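Local coordinates for putative glutaryl-CoA dehydrogenase (Thermus thermophilus, PDB 2EBA), which belongs to the acyl-CoA dehydrogenase family of flavoproteins and carries bound flavin-adenine dinucleotide in a tetrameric assembly, at residues G41-H46 against R90-V95; P63-A68 against E111-F116; Q243-I248 against L320-N325. All coordinates share one frame; numbering follows the deposited sequence.

Contact 1. Residues G41-H46 against R90-V95; sequences GVFPTH and RSFVSV
The far end of the Phe43 ring, CZ, overlaps the root of the Phe92 side chain at CB and CG. CZ of Phe43 lies 3.5 Å from CB of Phe92. Farther along, Phe43 CE2 stands 3.9 Å from Phe92 CD2. The ring planes are tilted by only 26°, yet their centroids are 5.3 Å apart, so the rings are nearly parallel but slid past each other with little overlap. Both phenylalanines carry CG anti to the backbone N (chi1 -180° for Phe43 and 177° for Phe92), beside the carbonyl carbon, and from there each ring extends toward the other segment; the two side chains cross at about a right angle. No hydrogen bond joins the segments, and the contact is between apolar side chains alone.

This pair lies in the N-terminal helical domain of the acyl-CoA dehydrogenase fold, where the loop between helices 31-39 and 48-54 is laid against helix 87-107. Gly41 opens that loop with a Schellman motif, its positive phi turning the chain out of the preceding helix, and Pro44 centres an inverse gamma turn just after Phe43. CD of Pro44 rests over one face of the Phe43 ring, while Ile48 touches both aromatic side chains, so large flat groups suit this buried, apolar junction. Phe92 also packs on Phe51, and its side chain is about 10 Å from a bound flavin-adenine dinucleotide. On another side of helix 87-107, Arg90 NH1 donates to Ser94 OG at 2.7 Å, nearly in the guanidinium plane, and the Ser94 hydroxyl in turn donates to Arg90 O from above the carbonyl plane. A salt bridge from Arg90 NE to Glu83 and a hydrogen bond between Arg90 NH2 and Tyr364 OH further anchor the guanidinium.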
ATOM      1  N   GLY A  41      -1.667 -29.565 -16.596  1.00 20.12           N
ATOM      2  CA  GLY A  41      -0.267 -29.208 -16.585  1.00 19.39           C
ATOM      3  C   GLY A  41       0.531 -29.620 -17.800  1.00 20.55           C
ATOM      4  O   GLY A  41       1.619 -30.173 -17.673  1.00 21.67           O
ATOM      5  N   VAL A  42       0.012 -29.347 -18.985  1.00 20.37           N
ATOM      6  CA  VAL A  42       0.740 -29.688 -20.187  1.00 20.48           C
ATOM      7  C   VAL A  42       0.922 -28.492 -21.117  1.00 18.73           C
ATOM      8  O   VAL A  42       0.088 -27.592 -21.159  1.00 16.45           O
ATOM      9  CB  VAL A  42       0.030 -30.826 -20.955  1.00 23.69           C
ATOM     10  CG1 VAL A  42      -1.374 -30.389 -21.376  1.00 23.80           C
ATOM     11  CG2 VAL A  42       0.873 -31.244 -22.162  1.00 24.50           C
ATOM     12  N   PHE A  43       2.039 -28.484 -21.838  1.00 18.30           N
ATOM     13  CA  PHE A  43       2.324 -27.437 -22.805  1.00 17.18           C
ATOM     14  C   PHE A  43       1.936 -28.008 -24.154  1.00 16.34           C
ATOM     15  O   PHE A  43       2.331 -29.116 -24.505  1.00 15.05           O
ATOM     16  CB  PHE A  43       3.808 -27.065 -22.839  1.00 17.71           C
ATOM     17  CG  PHE A  43       4.123 -25.977 -23.832  1.00 17.28           C
ATOM     18  CD1 PHE A  43       3.915 -24.651 -23.500  1.00 16.57           C
ATOM     19  CD2 PHE A  43       4.547 -26.282 -25.120  1.00 16.76           C
ATOM     20  CE1 PHE A  43       4.113 -23.637 -24.427  1.00 17.55           C
ATOM     21  CE2 PHE A  43       4.750 -25.266 -26.064  1.00 19.24           C
ATOM     22  CZ  PHE A  43       4.530 -23.941 -25.709  1.00 17.66           C
ATOM     23  N   PRO A  44       1.161 -27.248 -24.934  1.00 16.68           N
ATOM     24  CA  PRO A  44       0.707 -27.673 -26.261  1.00 17.39           C
ATOM     25  C   PRO A  44       1.779 -27.595 -27.338  1.00 18.31           C
ATOM     26  O   PRO A  44       1.855 -26.612 -28.067  1.00 19.66           O
ATOM     27  CB  PRO A  44      -0.454 -26.733 -26.533  1.00 16.39           C
ATOM     28  CG  PRO A  44       0.019 -25.463 -25.861  1.00 15.37           C
ATOM     29  CD  PRO A  44       0.554 -25.960 -24.556  1.00 15.15           C
ATOM     30  N   THR A  45       2.595 -28.638 -27.450  1.00 19.99           N
ATOM     31  CA  THR A  45       3.666 -28.661 -28.437  1.00 20.67           C
ATOM     32  C   THR A  45       3.197 -28.436 -29.865  1.00 20.97           C
ATOM     33  O   THR A  45       3.893 -27.806 -30.657  1.00 22.64           O
ATOM     34  CB  THR A  45       4.466 -29.999 -28.377  1.00 21.14           C
ATOM     35  OG1 THR A  45       3.596 -31.112 -28.628  1.00 22.76           O
ATOM     36  CG2 THR A  45       5.098 -30.163 -27.014  1.00 20.27           C
ATOM     37  N   HIS A  46       2.012 -28.941 -30.206  1.00 21.16           N
ATOM     38  CA  HIS A  46       1.469 -28.797 -31.555  1.00 20.86           C
ATOM     39  C   HIS A  46       1.226 -27.326 -31.914  1.00 21.33           C
ATOM     40  O   HIS A  46       0.811 -27.014 -33.035  1.00 21.25           O
ATOM     41  CB  HIS A  46       0.144 -29.521 -31.662  1.00 18.69           C
ATOM     42  CG  HIS A  46      -0.921 -28.914 -30.797  1.00 17.24           C
ATOM     43  ND1 HIS A  46      -2.105 -28.429 -31.301  1.00 16.29           N
ATOM     44  CD2 HIS A  46      -0.946 -28.660 -29.477  1.00 15.39           C
ATOM     45  CE1 HIS A  46      -2.818 -27.903 -30.316  1.00 15.70           C
ATOM     46  NE2 HIS A  46      -2.139 -28.029 -29.191  1.00 14.15           N
ATOM     47  N   ARG A  90       3.485 -17.498 -23.736  1.00 14.46           N
ATOM     48  CA  ARG A  90       4.391 -16.377 -23.997  1.00 13.79           C
ATOM     49  C   ARG A  90       5.825 -16.758 -23.624  1.00 13.81           C
ATOM     50  O   ARG A  90       6.786 -16.366 -24.288  1.00  9.75           O
ATOM     51  CB  ARG A  90       3.934 -15.148 -23.194  1.00 14.74           C
ATOM     52  CG  ARG A  90       4.567 -13.806 -23.596  1.00 14.86           C
ATOM     53  CD  ARG A  90       5.907 -13.565 -22.902  1.00 14.77           C
ATOM     54  NE  ARG A  90       5.761 -13.613 -21.452  1.00 15.52           N
ATOM     55  CZ  ARG A  90       6.637 -14.168 -20.621  1.00 17.87           C
ATOM     56  NH1 ARG A  90       7.742 -14.734 -21.088  1.00 19.38           N
ATOM     57  NH2 ARG A  90       6.393 -14.180 -19.316  1.00 18.43           N
ATOM     58  N   SER A  91       5.947 -17.544 -22.553  1.00 15.00           N
ATOM     59  CA  SER A  91       7.238 -18.010 -22.060  1.00 15.66           C
ATOM     60  C   SER A  91       7.990 -18.789 -23.124  1.00 14.83           C
ATOM     61  O   SER A  91       9.186 -18.587 -23.316  1.00 15.55           O
ATOM     62  CB  SER A  91       7.041 -18.900 -20.829  1.00 16.78           C
ATOM     63  OG  SER A  91       6.533 -18.145 -19.743  1.00 16.71           O
ATOM     64  N   PHE A  92       7.293 -19.688 -23.807  1.00 12.72           N
ATOM     65  CA  PHE A  92       7.938 -20.467 -24.845  1.00 11.65           C
ATOM     66  C   PHE A  92       8.552 -19.534 -25.887  1.00  9.71           C
ATOM     67  O   PHE A  92       9.715 -19.682 -26.253  1.00  7.44           O
ATOM     68  CB  PHE A  92       6.946 -21.428 -25.518  1.00 11.66           C
ATOM     69  CG  PHE A  92       7.550 -22.214 -26.655  1.00 14.52           C
ATOM     70  CD1 PHE A  92       7.540 -21.717 -27.959  1.00 16.29           C
ATOM     71  CD2 PHE A  92       8.206 -23.415 -26.406  1.00 17.43           C
ATOM     72  CE1 PHE A  92       8.179 -22.401 -28.993  1.00 16.85           C
ATOM     73  CE2 PHE A  92       8.854 -24.115 -27.434  1.00 18.73           C
ATOM     74  CZ  PHE A  92       8.843 -23.603 -28.732  1.00 17.68           C
ATOM     75  N   VAL A  93       7.772 -18.570 -26.366  1.00  9.64           N
ATOM     76  CA  VAL A  93       8.273 -17.643 -27.369  1.00 10.21           C
ATOM     77  C   VAL A  93       9.412 -16.770 -26.857  1.00 11.69           C
ATOM     78  O   VAL A  93      10.335 -16.446 -27.620  1.00 11.67           O
ATOM     79  CB  VAL A  93       7.155 -16.750 -27.915  1.00  8.82           C
ATOM     80  CG1 VAL A  93       7.723 -15.769 -28.931  1.00  7.29           C
ATOM     81  CG2 VAL A  93       6.092 -17.616 -28.546  1.00  6.90           C
ATOM     82  N   SER A  94       9.360 -16.393 -25.577  1.00 11.76           N
ATOM     83  CA  SER A  94      10.422 -15.565 -24.995  1.00 12.93           C
ATOM     84  C   SER A  94      11.737 -16.328 -24.974  1.00 11.94           C
ATOM     85  O   SER A  94      12.775 -15.795 -25.352  1.00 13.06           O
ATOM     86  CB  SER A  94      10.074 -15.151 -23.567  1.00 13.58           C
ATOM     87  OG  SER A  94       8.891 -14.390 -23.538  1.00 15.70           O
ATOM     88  N   VAL A  95      11.673 -17.573 -24.514  1.00 10.54           N
ATOM     89  CA  VAL A  95      12.831 -18.442 -24.437  1.00 10.39           C
ATOM     90  C   VAL A  95      13.438 -18.662 -25.818  1.00 10.27           C
ATOM     91  O   VAL A  95      14.609 -18.380 -26.035  1.00 10.81           O
ATOM     92  CB  VAL A  95      12.432 -19.798 -23.834  1.00 10.91           C
ATOM     93  CG1 VAL A  95      13.626 -20.744 -23.813  1.00 10.93           C
ATOM     94  CG2 VAL A  95      11.896 -19.582 -22.442  1.00 10.64           C
TER

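Contact 2. Residues P63-A68 against E111-F116; sequences PEYGGA and EQKREF
Tyr65 makes the contact of loop 63-68 with residues 111-116, where it meets Lys113 and Arg114; this is a surface contact within the N-terminal helical domain of the acyl-CoA dehydrogenase fold. The loop begins with a short 3-10 turn at Pro63 and Glu64, closed by Gly66 N bonding to Pro63 O at 2.9 Å. Gly66 follows with a positive phi of 92°, at which a side chain would press on the carbonyl O of Tyr65.

The van der Waals part of the contact is made by CD1 and CE1 of the tyrosine ring. CE1 lies 3.6 Å from Lys113 CB, and CD1 reaches the backbone of the same lysine, 3.8 Å from Lys113 O. Arg114 N sits at the ring edge, near its plane. A tyrosine suits this place because its ring can pack on the lysine CB and backbone, the lysine stem crossing it at a slant, while the hydroxyl reaches on into polar surroundings; it also packs on Tyr105 of helix 87-107.

The polar part is indirect. Tyr65 OH is 3.6 Å from Lys113 NZ and 4.2 Å from Arg114 NH2, and neither pair is a hydrogen bond. Glu110, one turn earlier on the helix, is the shared partner: its carboxylate is hydrogen-bonded to the tyrosine hydroxyl and forms salt bridges with both Lys113 and Arg114. The two cations thus gather round one anion, which would probably offset their like charges. The bend of the Lys113 chain at chi3 (-68°) sets its CE 3.7 Å from Tyr65 OH.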
ATOM      1  N   PRO A  63      15.444 -11.883 -41.955  1.00 26.55           N
ATOM      2  CA  PRO A  63      14.883 -12.948 -42.787  1.00 27.47           C
ATOM      3  C   PRO A  63      15.976 -13.884 -43.300  1.00 27.86           C
ATOM      4  O   PRO A  63      15.703 -15.041 -43.624  1.00 28.00           O
ATOM      5  CB  PRO A  63      14.206 -12.182 -43.921  1.00 27.03           C
ATOM      6  CG  PRO A  63      13.790 -10.915 -43.265  1.00 27.39           C
ATOM      7  CD  PRO A  63      15.001 -10.563 -42.430  1.00 26.51           C
ATOM      8  N   GLU A  64      17.207 -13.379 -43.362  1.00 28.53           N
ATOM      9  CA  GLU A  64      18.337 -14.180 -43.835  1.00 30.36           C
ATOM     10  C   GLU A  64      18.473 -15.455 -43.024  1.00 29.05           C
ATOM     11  O   GLU A  64      18.795 -16.520 -43.555  1.00 29.39           O
ATOM     12  CB  GLU A  64      19.651 -13.440 -43.680  1.00 32.50           C
ATOM     13  CG  GLU A  64      19.625 -11.994 -43.988  1.00 37.42           C
ATOM     14  CD  GLU A  64      20.981 -11.400 -43.739  1.00 40.63           C
ATOM     15  OE1 GLU A  64      21.961 -11.904 -44.336  1.00 41.43           O
ATOM     16  OE2 GLU A  64      21.072 -10.447 -42.939  1.00 43.41           O
ATOM     17  N   TYR A  65      18.251 -15.319 -41.723  1.00 27.89           N
ATOM     18  CA  TYR A  65      18.371 -16.437 -40.811  1.00 26.00           C
ATOM     19  C   TYR A  65      17.031 -17.081 -40.512  1.00 25.34           C
ATOM     20  O   TYR A  65      16.909 -17.894 -39.594  1.00 25.08           O
ATOM     21  CB  TYR A  65      19.050 -15.960 -39.539  1.00 25.86           C
ATOM     22  CG  TYR A  65      20.477 -15.526 -39.768  1.00 25.94           C
ATOM     23  CD1 TYR A  65      21.487 -16.472 -39.973  1.00 26.41           C
ATOM     24  CD2 TYR A  65      20.819 -14.179 -39.795  1.00 25.25           C
ATOM     25  CE1 TYR A  65      22.803 -16.087 -40.193  1.00 25.31           C
ATOM     26  CE2 TYR A  65      22.134 -13.779 -40.015  1.00 26.33           C
ATOM     27  CZ  TYR A  65      23.124 -14.742 -40.212  1.00 25.97           C
ATOM     28  OH  TYR A  65      24.437 -14.358 -40.404  1.00 25.55           O
ATOM     29  N   GLY A  66      16.026 -16.713 -41.303  1.00 24.53           N
ATOM     30  CA  GLY A  66      14.703 -17.276 -41.138  1.00 23.48           C
ATOM     31  C   GLY A  66      13.812 -16.465 -40.233  1.00 24.06           C
ATOM     32  O   GLY A  66      12.751 -16.935 -39.825  1.00 24.44           O
ATOM     33  N   GLY A  67      14.238 -15.242 -39.929  1.00 24.13           N
ATOM     34  CA  GLY A  67      13.469 -14.371 -39.059  1.00 23.62           C
ATOM     35  C   GLY A  67      12.471 -13.512 -39.805  1.00 23.16           C
ATOM     36  O   GLY A  67      12.621 -13.264 -40.998  1.00 22.59           O
ATOM     37  N   ALA A  68      11.455 -13.044 -39.089  1.00 23.17           N
ATOM     38  CA  ALA A  68      10.405 -12.225 -39.680  1.00 22.27           C
ATOM     39  C   ALA A  68      10.853 -10.793 -39.926  1.00 21.24           C
ATOM     40  O   ALA A  68      10.213 -10.045 -40.673  1.00 20.38           O
ATOM     41  CB  ALA A  68       9.182 -12.245 -38.786  1.00 21.66           C
ATOM     42  N   GLU A 111      28.711 -20.172 -38.485  1.00 27.42           N
ATOM     43  CA  GLU A 111      28.343 -21.572 -38.647  1.00 26.67           C
ATOM     44  C   GLU A 111      27.167 -21.910 -37.736  1.00 24.71           C
ATOM     45  O   GLU A 111      26.214 -22.565 -38.151  1.00 22.84           O
ATOM     46  CB  GLU A 111      29.549 -22.458 -38.312  1.00 29.51           C
ATOM     47  CG  GLU A 111      29.332 -23.954 -38.522  1.00 33.87           C
ATOM     48  CD  GLU A 111      30.487 -24.788 -37.985  1.00 36.18           C
ATOM     49  OE1 GLU A 111      31.392 -24.202 -37.353  1.00 38.05           O
ATOM     50  OE2 GLU A 111      30.488 -26.025 -38.183  1.00 38.14           O
ATOM     51  N   GLN A 112      27.238 -21.455 -36.490  1.00 23.80           N
ATOM     52  CA  GLN A 112      26.173 -21.714 -35.527  1.00 23.00           C
ATOM     53  C   GLN A 112      24.907 -20.977 -35.940  1.00 22.32           C
ATOM     54  O   GLN A 112      23.800 -21.478 -35.753  1.00 21.72           O
ATOM     55  CB  GLN A 112      26.601 -21.277 -34.118  1.00 22.31           C
ATOM     56  CG  GLN A 112      27.884 -21.942 -33.646  1.00 21.97           C
ATOM     57  CD  GLN A 112      28.430 -21.361 -32.355  1.00 22.00           C
ATOM     58  OE1 GLN A 112      28.411 -20.152 -32.141  1.00 22.05           O
ATOM     59  NE2 GLN A 112      28.941 -22.225 -31.495  1.00 19.83           N
ATOM     60  N   LYS A 113      25.076 -19.794 -36.520  1.00 22.87           N
ATOM     61  CA  LYS A 113      23.930 -19.008 -36.949  1.00 24.11           C
ATOM     62  C   LYS A 113      23.192 -19.639 -38.118  1.00 24.89           C
ATOM     63  O   LYS A 113      21.969 -19.768 -38.083  1.00 24.14           O
ATOM     64  CB  LYS A 113      24.364 -17.585 -37.303  1.00 24.85           C
ATOM     65  CG  LYS A 113      24.730 -16.755 -36.086  1.00 26.01           C
ATOM     66  CD  LYS A 113      24.995 -15.296 -36.433  1.00 26.43           C
ATOM     67  CE  LYS A 113      26.252 -15.107 -37.275  1.00 27.80           C
ATOM     68  NZ  LYS A 113      26.506 -13.665 -37.578  1.00 26.80           N
ATOM     69  N   ARG A 114      23.932 -20.039 -39.150  1.00 26.81           N
ATOM     70  CA  ARG A 114      23.325 -20.665 -40.323  1.00 27.57           C
ATOM     71  C   ARG A 114      22.754 -22.039 -39.985  1.00 25.92           C
ATOM     72  O   ARG A 114      21.759 -22.479 -40.552  1.00 25.04           O
ATOM     73  CB  ARG A 114      24.353 -20.854 -41.433  1.00 30.67           C
ATOM     74  CG  ARG A 114      25.023 -19.602 -41.958  1.00 34.91           C
ATOM     75  CD  ARG A 114      25.514 -19.887 -43.379  1.00 40.23           C
ATOM     76  NE  ARG A 114      26.702 -19.127 -43.774  1.00 43.44           N
ATOM     77  CZ  ARG A 114      26.813 -17.803 -43.709  1.00 44.20           C
ATOM     78  NH1 ARG A 114      27.940 -17.221 -44.101  1.00 45.31           N
ATOM     79  NH2 ARG A 114      25.807 -17.062 -43.249  1.00 43.06           N
ATOM     80  N   GLU A 115      23.405 -22.710 -39.052  1.00 24.85           N
ATOM     81  CA  GLU A 115      23.018 -24.045 -38.637  1.00 25.89           C
ATOM     82  C   GLU A 115      21.763 -24.126 -37.754  1.00 24.01           C
ATOM     83  O   GLU A 115      20.891 -24.967 -37.972  1.00 22.09           O
ATOM     84  CB  GLU A 115      24.212 -24.672 -37.911  1.00 29.16           C
ATOM     85  CG  GLU A 115      24.069 -26.125 -37.514  1.00 33.78           C
ATOM     86  CD  GLU A 115      25.252 -26.590 -36.678  1.00 36.83           C
ATOM     87  OE1 GLU A 115      25.282 -27.793 -36.326  1.00 40.45           O
ATOM     88  OE2 GLU A 115      26.146 -25.757 -36.372  1.00 36.56           O
ATOM     89  N   PHE A 116      21.659 -23.241 -36.774  1.00 22.48           N
ATOM     90  CA  PHE A 116      20.527 -23.296 -35.864  1.00 21.61           C
ATOM     91  C   PHE A 116      19.363 -22.341 -36.067  1.00 20.24           C
ATOM     92  O   PHE A 116      18.202 -22.766 -36.060  1.00 19.61           O
ATOM     93  CB  PHE A 116      21.036 -23.156 -34.434  1.00 21.18           C
ATOM     94  CG  PHE A 116      22.034 -24.208 -34.055  1.00 22.56           C
ATOM     95  CD1 PHE A 116      21.701 -25.553 -34.131  1.00 21.25           C
ATOM     96  CD2 PHE A 116      23.310 -23.859 -33.639  1.00 22.12           C
ATOM     97  CE1 PHE A 116      22.618 -26.532 -33.800  1.00 21.43           C
ATOM     98  CE2 PHE A 116      24.233 -24.838 -33.305  1.00 22.29           C
ATOM     99  CZ  PHE A 116      23.883 -26.175 -33.387  1.00 21.25           C
TER

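Contact 3. Residues Q243-I248 against L320-N325; sequences QARFGI and LAKRQN
Between segments 243-248 and 320-325 the CA atoms nearest each other are those of Arg245 and Lys322, 5.9 Å apart. Each segment is a turn and a half within a long helix, 235-269 or 315-340, held by its own backbone bonds, and no hydrogen bond passes between the two; the meeting is made by side chains.

Lys322 carries it. Its CG lies 4.1 Å from Arg245 CG, equally far from Arg245 CB, and 4.2 Å from CG2 of Ile248, so the lysine stem meets residues one turn apart on the facing helix. These are loose van der Waals contacts between methylene and methyl groups, for which the aliphatic parts of long basic side chains are well suited. The Lys322 chain leaves with CG anti to the backbone N and then bends sharply at chi2 (-86°), whereas Arg245 runs extended from CG to NE. Their charged ends stay apart, Arg245 NE standing 6.2 Å from Lys322 NZ.

Both polar ends reach the chain between the end of helix 351-361 and helix 368-380. Lys322 NZ, on a buried residue, donates to the carbonyl oxygens of Val361, Tyr364 and Gly366, and Arg245 NE to that of Glu365, so the two bases clasp the chain leading into helix 368-380. Those carbonyls would be expected to stabilise the positive charge of the lysine. On another side of helix 315-340, Arg323 NH1 donates to Gln324 OE1 at 2.8 Å and forms a salt bridge with Glu289 of a second subunit. The Arg245 side chain lies about 8 Å from a bound flavin-adenine dinucleotide. The pairing belongs to the C-terminal helical domain of the acyl-CoA dehydrogenase fold, a bundle of long helices through which subunits associate.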
ATOM      1  N   GLN A 243      16.657  -8.726 -23.283  1.00 10.85           N
ATOM      2  CA  GLN A 243      15.813  -8.959 -24.459  1.00 11.70           C
ATOM      3  C   GLN A 243      14.505  -9.594 -23.998  1.00 12.75           C
ATOM      4  O   GLN A 243      13.417  -9.125 -24.342  1.00 11.87           O
ATOM      5  CB  GLN A 243      16.486  -9.922 -25.441  1.00 12.86           C
ATOM      6  CG  GLN A 243      17.765  -9.435 -26.029  1.00 13.31           C
ATOM      7  CD  GLN A 243      17.536  -8.354 -27.022  1.00 13.66           C
ATOM      8  OE1 GLN A 243      16.663  -8.471 -27.878  1.00 14.86           O
ATOM      9  NE2 GLN A 243      18.322  -7.287 -26.933  1.00 13.59           N
ATOM     10  N   ALA A 244      14.633 -10.672 -23.227  1.00 12.99           N
ATOM     11  CA  ALA A 244      13.478 -11.394 -22.709  1.00 12.71           C
ATOM     12  C   ALA A 244      12.597 -10.494 -21.845  1.00 11.94           C
ATOM     13  O   ALA A 244      11.371 -10.495 -21.959  1.00 12.56           O
ATOM     14  CB  ALA A 244      13.939 -12.614 -21.908  1.00 12.53           C
ATOM     15  N   ARG A 245      13.221  -9.715 -20.979  1.00 10.69           N
ATOM     16  CA  ARG A 245      12.457  -8.833 -20.121  1.00 10.41           C
ATOM     17  C   ARG A 245      11.614  -7.854 -20.922  1.00 10.27           C
ATOM     18  O   ARG A 245      10.532  -7.466 -20.489  1.00  7.45           O
ATOM     19  CB  ARG A 245      13.400  -8.088 -19.178  1.00 10.27           C
ATOM     20  CG  ARG A 245      13.948  -8.967 -18.068  1.00  9.68           C
ATOM     21  CD  ARG A 245      15.087  -8.293 -17.354  1.00  8.42           C
ATOM     22  NE  ARG A 245      15.730  -9.185 -16.394  1.00 10.35           N
ATOM     23  CZ  ARG A 245      16.969  -9.015 -15.935  1.00 10.14           C
ATOM     24  NH1 ARG A 245      17.705  -7.990 -16.355  1.00 10.36           N
ATOM     25  NH2 ARG A 245      17.469  -9.861 -15.047  1.00  8.54           N
ATOM     26  N   PHE A 246      12.105  -7.467 -22.096  1.00 10.42           N
ATOM     27  CA  PHE A 246      11.387  -6.525 -22.953  1.00 12.86           C
ATOM     28  C   PHE A 246      10.014  -7.061 -23.370  1.00 12.39           C
ATOM     29  O   PHE A 246       9.008  -6.366 -23.254  1.00 12.34           O
ATOM     30  CB  PHE A 246      12.206  -6.210 -24.213  1.00 12.37           C
ATOM     31  CG  PHE A 246      11.423  -5.493 -25.280  1.00 10.14           C
ATOM     32  CD1 PHE A 246      11.180  -4.129 -25.180  1.00  9.63           C
ATOM     33  CD2 PHE A 246      10.898  -6.193 -26.366  1.00  9.42           C
ATOM     34  CE1 PHE A 246      10.423  -3.470 -26.145  1.00  8.72           C
ATOM     35  CE2 PHE A 246      10.137  -5.551 -27.336  1.00  8.64           C
ATOM     36  CZ  PHE A 246       9.896  -4.185 -27.228  1.00  9.31           C
ATOM     37  N   GLY A 247       9.989  -8.284 -23.885  1.00 11.77           N
ATOM     38  CA  GLY A 247       8.736  -8.872 -24.307  1.00 10.36           C
ATOM     39  C   GLY A 247       7.823  -9.120 -23.132  1.00 10.58           C
ATOM     40  O   GLY A 247       6.613  -9.039 -23.268  1.00 12.34           O
ATOM     41  N   ILE A 248       8.397  -9.429 -21.978  1.00 10.29           N
ATOM     42  CA  ILE A 248       7.603  -9.683 -20.791  1.00 10.04           C
ATOM     43  C   ILE A 248       6.897  -8.412 -20.316  1.00  9.21           C
ATOM     44  O   ILE A 248       5.771  -8.465 -19.838  1.00  6.88           O
ATOM     45  CB  ILE A 248       8.477 -10.242 -19.661  1.00 11.28           C
ATOM     46  CG1 ILE A 248       8.944 -11.654 -20.039  1.00 10.83           C
ATOM     47  CG2 ILE A 248       7.703 -10.214 -18.333  1.00 11.36           C
ATOM     48  CD1 ILE A 248       9.951 -12.226 -19.108  1.00 10.79           C
ATOM     49  N   LEU A 320      13.113  -1.344 -15.286  1.00 12.86           N
ATOM     50  CA  LEU A 320      12.022  -0.518 -14.791  1.00 11.29           C
ATOM     51  C   LEU A 320      10.690  -1.030 -15.316  1.00 11.51           C
ATOM     52  O   LEU A 320       9.758  -1.251 -14.542  1.00 12.54           O
ATOM     53  CB  LEU A 320      12.214   0.942 -15.203  1.00 10.49           C
ATOM     54  CG  LEU A 320      11.038   1.858 -14.860  1.00 10.76           C
ATOM     55  CD1 LEU A 320      10.837   1.869 -13.363  1.00 12.37           C
ATOM     56  CD2 LEU A 320      11.310   3.265 -15.333  1.00 15.15           C
ATOM     57  N   ALA A 321      10.610  -1.235 -16.628  1.00 10.21           N
ATOM     58  CA  ALA A 321       9.390  -1.712 -17.273  1.00 10.76           C
ATOM     59  C   ALA A 321       8.952  -3.118 -16.842  1.00 10.06           C
ATOM     60  O   ALA A 321       7.768  -3.368 -16.659  1.00 11.14           O
ATOM     61  CB  ALA A 321       9.552  -1.662 -18.788  1.00  9.04           C
ATOM     62  N   LYS A 322       9.894  -4.037 -16.694  1.00 10.98           N
ATOM     63  CA  LYS A 322       9.549  -5.391 -16.277  1.00 11.99           C
ATOM     64  C   LYS A 322       9.009  -5.361 -14.846  1.00 12.02           C
ATOM     65  O   LYS A 322       7.949  -5.910 -14.548  1.00 11.98           O
ATOM     66  CB  LYS A 322      10.785  -6.292 -16.371  1.00 11.70           C
ATOM     67  CG  LYS A 322      10.491  -7.771 -16.305  1.00 11.89           C
ATOM     68  CD  LYS A 322      10.418  -8.278 -14.880  1.00 11.83           C
ATOM     69  CE  LYS A 322      10.319  -9.797 -14.870  1.00 10.86           C
ATOM     70  NZ  LYS A 322      10.366 -10.361 -13.490  1.00  8.75           N
ATOM     71  N   ARG A 323       9.751  -4.690 -13.975  1.00 13.28           N
ATOM     72  CA  ARG A 323       9.402  -4.559 -12.564  1.00 13.70           C
ATOM     73  C   ARG A 323       8.025  -3.960 -12.386  1.00 12.28           C
ATOM     74  O   ARG A 323       7.166  -4.554 -11.737  1.00 11.04           O
ATOM     75  CB  ARG A 323      10.432  -3.671 -11.869  1.00 16.10           C
ATOM     76  CG  ARG A 323      10.240  -3.490 -10.373  1.00 16.27           C
ATOM     77  CD  ARG A 323      10.364  -2.020 -10.032  1.00 17.97           C
ATOM     78  NE  ARG A 323      10.708  -1.780  -8.642  1.00 19.12           N
ATOM     79  CZ  ARG A 323      10.433  -0.654  -8.003  1.00 18.90           C
ATOM     80  NH1 ARG A 323       9.800   0.333  -8.626  1.00 18.61           N
ATOM     81  NH2 ARG A 323      10.808  -0.509  -6.744  1.00 21.17           N
ATOM     82  N   GLN A 324       7.809  -2.785 -12.976  1.00 11.52           N
ATOM     83  CA  GLN A 324       6.519  -2.103 -12.861  1.00 12.55           C
ATOM     84  C   GLN A 324       5.337  -2.860 -13.466  1.00 11.93           C
ATOM     85  O   GLN A 324       4.322  -3.073 -12.806  1.00 13.10           O
ATOM     86  CB  GLN A 324       6.573  -0.715 -13.503  1.00 12.19           C
ATOM     87  CG  GLN A 324       7.501   0.272 -12.830  1.00 13.88           C
ATOM     88  CD  GLN A 324       7.231   0.428 -11.351  1.00 12.33           C
ATOM     89  OE1 GLN A 324       7.876  -0.212 -10.528  1.00 14.26           O
ATOM     90  NE2 GLN A 324       6.266   1.274 -11.005  1.00  9.00           N
ATOM     91  N   ASN A 325       5.464  -3.271 -14.721  1.00 11.17           N
ATOM     92  CA  ASN A 325       4.368  -3.957 -15.386  1.00 10.16           C
ATOM     93  C   ASN A 325       3.959  -5.295 -14.786  1.00 10.02           C
ATOM     94  O   ASN A 325       2.772  -5.583 -14.655  1.00  7.88           O
ATOM     95  CB  ASN A 325       4.678  -4.129 -16.884  1.00  8.37           C
ATOM     96  CG  ASN A 325       4.742  -2.801 -17.623  1.00  9.74           C
ATOM     97  OD1 ASN A 325       4.894  -2.761 -18.847  1.00  8.41           O
ATOM     98  ND2 ASN A 325       4.624  -1.706 -16.882  1.00  4.62           N
TER

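Overall arrangement
Contacts 1 and 3 are buried, while contact 2 lies at the surface, its centre about 22 Å from the centre of the chain. Contacts 1 and 2 belong to the N-terminal helical domain: each sets a loop against a helix, and the helices concerned, 87-107 and 110-121, follow each other in sequence. Contact 3 instead joins two long helices of the C-terminal domain. Chemistry follows place: aromatic and apolar in contact 1, a carboxylate-centred polar cluster in contact 2, and aliphatic stems with carbonyl-bound basic ends in contact 3. Contacts 1 and 3 meet directly, Arg90 CZ lying 3.5 Å from Ile248 CG1, so the two domains touch there; contact 2 touches neither.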